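33-36 kDa outer membrane protein (Acinetobacter baumannii, PDB 6GIE) probably forms a beta-barrel channel of the porin type in the outer membrane, letting small solutes across. Local coordinates at residues E65-L69 with N70-N74; L228-T231 with P232-V236. One frame throughout, in Å; residues are numbered along the deposited sequence.

Contact 1 of 2, residues E65-L69 with N70-N74; sequences EAAFL and NQASN
The methyl group of Ala72 turns back over the single turn of helix 66-69, where its CB lies 3.5 Å from Ala67 O and 4.3 Å from Ala67 CB. The two methyls meet on a side of the turn that Tyr52 also touches. Next to this methyl contact the chain leaves the helix through a pair of backbone bonds. Ala72 N reaches back five residues to Ala67 O at 2.9 Å, its N-H nearly straight at 160°. Gln71 N bonds to Phe68 O, also at 2.9 Å, but approaches from above the carbonyl plane, 67° out of it, and so not on a lone pair. One residue earlier Asn70 N still makes a helical bond to Ala66 O. The Asn70 side chain folds over the same carbonyl, with chi1 at 35°, but the angle at ND2 is poor for bonding there, and the amide nitrogen is instead taken up by Asp57 O. Further along, Asn74 ND2 donates to Ala72 O at 3.0 Å, with the acceptor almost in the amide plane, and a second bond to Glu102 ties the same nitrogen to strand 94-105. Gln71 has positive phi and occupies the C-prime position, so the nested 6→1 and 5→2 backbone bonds, with the Ala67-Ala72 contact beside them, form a Schellman motif that ends the short helix in the connection between strands 55-57 and 74-83 of the porin barrel.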
loop_
_atom_site.group_PDB
_atom_site.type_symbol
_atom_site.label_atom_id
_atom_site.label_comp_id
_atom_site.label_asym_id
_atom_site.label_seq_id
_atom_site.Cartn_x
_atom_site.Cartn_y
_atom_site.Cartn_z
ATOM N N GLU A 65 6.952 1.792 7.504
ATOM C CA GLU A 65 7.428 2.305 6.247
ATOM C C GLU A 65 8.908 2.023 6.037
ATOM O O GLU A 65 9.553 2.686 5.261
ATOM C CB GLU A 65 7.215 3.844 6.160
ATOM C CG GLU A 65 5.759 4.244 6.067
ATOM C CD GLU A 65 5.027 3.776 4.804
ATOM O OE1 GLU A 65 5.650 3.461 3.762
ATOM O OE2 GLU A 65 3.778 3.653 4.868
ATOM N N ALA A 66 9.442 1.039 6.735
ATOM C CA ALA A 66 10.880 0.760 6.699
ATOM C C ALA A 66 11.336 0.346 5.310
ATOM O O ALA A 66 12.492 0.698 4.929
ATOM C CB ALA A 66 11.235 -0.336 7.719
ATOM N N ALA A 67 10.473 -0.360 4.546
ATOM C CA ALA A 67 10.910 -0.844 3.184
ATOM C C ALA A 67 11.108 0.372 2.262
ATOM O O ALA A 67 12.164 0.540 1.562
ATOM C CB ALA A 67 9.931 -1.833 2.548
ATOM N N PHE A 68 10.079 1.200 2.232
ATOM C CA PHE A 68 10.192 2.499 1.533
ATOM C C PHE A 68 11.389 3.377 1.975
ATOM O O PHE A 68 12.211 3.859 1.139
ATOM C CB PHE A 68 8.919 3.295 1.657
ATOM C CG PHE A 68 8.962 4.572 0.884
ATOM C CD1 PHE A 68 8.811 4.565 -0.498
ATOM C CD2 PHE A 68 9.148 5.757 1.520
ATOM C CE1 PHE A 68 8.879 5.779 -1.219
ATOM C CE2 PHE A 68 9.190 6.988 0.818
ATOM C CZ PHE A 68 9.069 6.990 -0.547
ATOM N N LEU A 69 11.563 3.522 3.260
ATOM C CA LEU A 69 12.679 4.319 3.729
ATOM C C LEU A 69 14.038 3.701 3.420
ATOM O O LEU A 69 15.013 4.412 3.311
ATOM C CB LEU A 69 12.570 4.629 5.214
ATOM C CG LEU A 69 11.358 5.506 5.651
ATOM C CD1 LEU A 69 11.195 5.537 7.143
ATOM C CD2 LEU A 69 11.549 6.920 5.137
ATOM N N ASN A 70 14.194 2.394 3.305
ATOM C CA ASN A 70 15.457 2.058 2.776
ATOM C C ASN A 70 15.483 1.663 1.278
ATOM O O ASN A 70 16.435 1.125 0.810
ATOM C CB ASN A 70 16.487 1.389 3.742
ATOM C CG ASN A 70 15.939 0.442 4.798
ATOM O OD1 ASN A 70 16.558 -0.562 4.930
ATOM N ND2 ASN A 70 14.999 0.859 5.716
ATOM N N GLN A 71 14.437 2.054 0.543
ATOM C CA GLN A 71 14.368 1.865 -0.902
ATOM C C GLN A 71 14.655 0.419 -1.183
ATOM O O GLN A 71 15.514 0.086 -1.975
ATOM C CB GLN A 71 15.360 2.814 -1.611
ATOM C CG GLN A 71 14.913 4.254 -1.333
ATOM C CD GLN A 71 15.960 5.295 -1.671
ATOM O OE1 GLN A 71 16.313 5.458 -2.822
ATOM N NE2 GLN A 71 16.438 6.022 -0.659
ATOM N N ALA A 72 13.904 -0.450 -0.518
ATOM C CA ALA A 72 14.166 -1.882 -0.594
ATOM C C ALA A 72 13.422 -2.485 -1.781
ATOM O O ALA A 72 12.186 -2.667 -1.773
ATOM C CB ALA A 72 13.722 -2.525 0.683
ATOM N N SER A 73 14.186 -2.789 -2.830
ATOM C CA SER A 73 13.689 -3.629 -3.926
ATOM C C SER A 73 13.205 -5.012 -3.391
ATOM O O SER A 73 13.755 -5.524 -2.384
ATOM C CB SER A 73 14.812 -3.858 -4.920
ATOM O OG SER A 73 15.261 -2.577 -5.370
ATOM N N ASN A 74 12.233 -5.569 -4.108
ATOM C CA ASN A 74 11.570 -6.753 -3.733
ATOM C C ASN A 74 10.597 -7.345 -4.780
ATOM O O ASN A 74 10.180 -6.706 -5.786
ATOM C CB ASN A 74 10.729 -6.448 -2.463
ATOM C CG ASN A 74 9.562 -5.547 -2.746
ATOM O OD1 ASN A 74 8.505 -6.035 -3.123
ATOM N ND2 ASN A 74 9.728 -4.209 -2.548
#

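Contact 2 of 2, residues L228-T231 with P232-V236; sequences LFVT and PKLSV
A chi1 of 76° sets Thr231 OG1 between its own backbone N and carbonyl carbon, where the oxygen faces the turn and accepts a hydrogen bond from Lys233 N at 3.0 Å. Leu234 N also points to this oxygen, though weakly; its better angle is to Thr231 O at 3.2 Å, reached from above the carbonyl plane. One side-chain oxygen and one carbonyl thus gather the amides on the far side of Pro232. Ahead of the turn, Val230 and Thr231 both face Leu234, a classic beta bulge in the hairpin of strands 220-229 and 234-242, two neighbouring antiparallel strands of the porin barrel. Beyond it the ladder is regular: Leu228 and Val236 form a hydrogen-bonded pair, with Leu228 N to Val236 O at 2.8 Å and Val236 N to Leu228 O at 3.0 Å. Val230 and Leu234 run side by side in the same direction, CG2 to CD2 at 3.8 Å, and detergent molecules touch Leu228 and Leu234. On the other face, in the non-hydrogen-bonded pair, CD1 of Phe229 comes within 3.5 Å of Ser235 CB, and the ring also packs on Pro62 and Ala64. The ammonium of Lys233 turns to the adjoining strand, bonding to Phe261 O and Tyr260 OH.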
loop_
_atom_site.group_PDB
_atom_site.type_symbol
_atom_site.label_atom_id
_atom_site.label_comp_id
_atom_site.label_asym_id
_atom_site.label_seq_id
_atom_site.Cartn_x
_atom_site.Cartn_y
_atom_site.Cartn_z
ATOM N N LEU A 228 -0.452 9.136 10.401
ATOM C CA LEU A 228 0.246 9.836 11.474
ATOM C C LEU A 228 0.910 8.763 12.365
ATOM O O LEU A 228 0.234 8.058 13.132
ATOM C CB LEU A 228 -0.728 10.671 12.315
ATOM C CG LEU A 228 -1.810 11.396 11.513
ATOM C CD1 LEU A 228 -2.747 12.266 12.336
ATOM C CD2 LEU A 228 -1.103 12.288 10.523
ATOM N N PHE A 229 2.237 8.776 12.340
ATOM C CA PHE A 229 3.074 7.908 13.137
ATOM C C PHE A 229 3.270 8.526 14.474
ATOM O O PHE A 229 4.215 9.261 14.683
ATOM C CB PHE A 229 4.360 7.591 12.391
ATOM C CG PHE A 229 4.080 6.853 11.154
ATOM C CD1 PHE A 229 3.780 5.488 11.219
ATOM C CD2 PHE A 229 4.021 7.497 9.938
ATOM C CE1 PHE A 229 3.427 4.801 10.076
ATOM C CE2 PHE A 229 3.695 6.812 8.775
ATOM C CZ PHE A 229 3.384 5.450 8.837
ATOM N N VAL A 230 2.288 8.331 15.350
ATOM C CA VAL A 230 2.339 9.067 16.592
ATOM C C VAL A 230 3.477 8.557 17.471
ATOM O O VAL A 230 3.958 9.291 18.317
ATOM C CB VAL A 230 1.003 9.110 17.372
ATOM C CG1 VAL A 230 -0.109 9.748 16.533
ATOM C CG2 VAL A 230 0.620 7.744 17.880
ATOM N N THR A 231 3.888 7.304 17.266
ATOM C CA THR A 231 5.207 6.856 17.663
ATOM C C THR A 231 5.673 6.024 16.489
ATOM O O THR A 231 4.866 5.757 15.607
ATOM C CB THR A 231 5.166 5.907 18.879
ATOM O OG1 THR A 231 4.723 4.590 18.461
ATOM C CG2 THR A 231 4.294 6.457 19.991
ATOM N N PRO A 232 6.896 5.515 16.526
ATOM C CA PRO A 232 7.420 4.674 15.444
ATOM C C PRO A 232 6.634 3.339 15.252
ATOM O O PRO A 232 6.657 2.696 14.145
ATOM C CB PRO A 232 8.895 4.394 15.892
ATOM C CG PRO A 232 9.210 5.521 16.817
ATOM C CD PRO A 232 7.916 5.726 17.568
ATOM N N LYS A 233 5.925 2.936 16.307
ATOM C CA LYS A 233 5.169 1.672 16.261
ATOM C C LYS A 233 3.713 1.878 16.047
ATOM O O LYS A 233 3.018 0.925 15.685
ATOM C CB LYS A 233 5.354 0.897 17.550
ATOM C CG LYS A 233 6.794 0.918 18.005
ATOM C CD LYS A 233 7.155 -0.295 18.826
ATOM C CE LYS A 233 6.368 -0.279 20.134
ATOM N NZ LYS A 233 6.134 -1.690 20.570
ATOM N N LEU A 234 3.222 3.085 16.301
ATOM C CA LEU A 234 1.810 3.256 16.287
ATOM C C LEU A 234 1.359 4.241 15.258
ATOM O O LEU A 234 1.805 5.399 15.203
ATOM C CB LEU A 234 1.322 3.609 17.708
ATOM C CG LEU A 234 -0.178 3.878 17.836
ATOM C CD1 LEU A 234 -1.015 2.661 17.528
ATOM C CD2 LEU A 234 -0.598 4.434 19.204
ATOM N N SER A 235 0.433 3.841 14.416
ATOM C CA SER A 235 -0.020 4.847 13.429
ATOM C C SER A 235 -1.500 4.865 13.349
ATOM O O SER A 235 -2.135 3.843 13.495
ATOM C CB SER A 235 0.540 4.600 12.037
ATOM O OG SER A 235 0.040 3.402 11.473
ATOM N N VAL A 236 -2.027 6.037 13.041
ATOM C CA VAL A 236 -3.413 6.169 12.823
ATOM C C VAL A 236 -3.559 6.950 11.595
ATOM O O VAL A 236 -2.812 7.903 11.402
ATOM C CB VAL A 236 -4.158 6.884 13.990
ATOM C CG1 VAL A 236 -3.627 8.272 14.258
ATOM C CG2 VAL A 236 -5.635 7.000 13.639
#

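Contact 1 and contact 2 have centres about 18 Å apart, yet they meet directly: Glu65 CG, just before helix 66-69, packs at 3.8 Å from Phe229 CZ of the hairpin. Phe229 is therefore a side chain of the barrel wall that bears on the segment leading into the helix, while the other face of the hairpin probably looks to lipid. Backbone bonding between Pro232 and Leu63 adds a second tie between the turn and the chain just ahead of Glu65. From the N-cap position, Glu65 forms a salt bridge with Lys196 of strand 190-200, and within the helix the Phe68 ring makes a cation-pi contact with the same lysine.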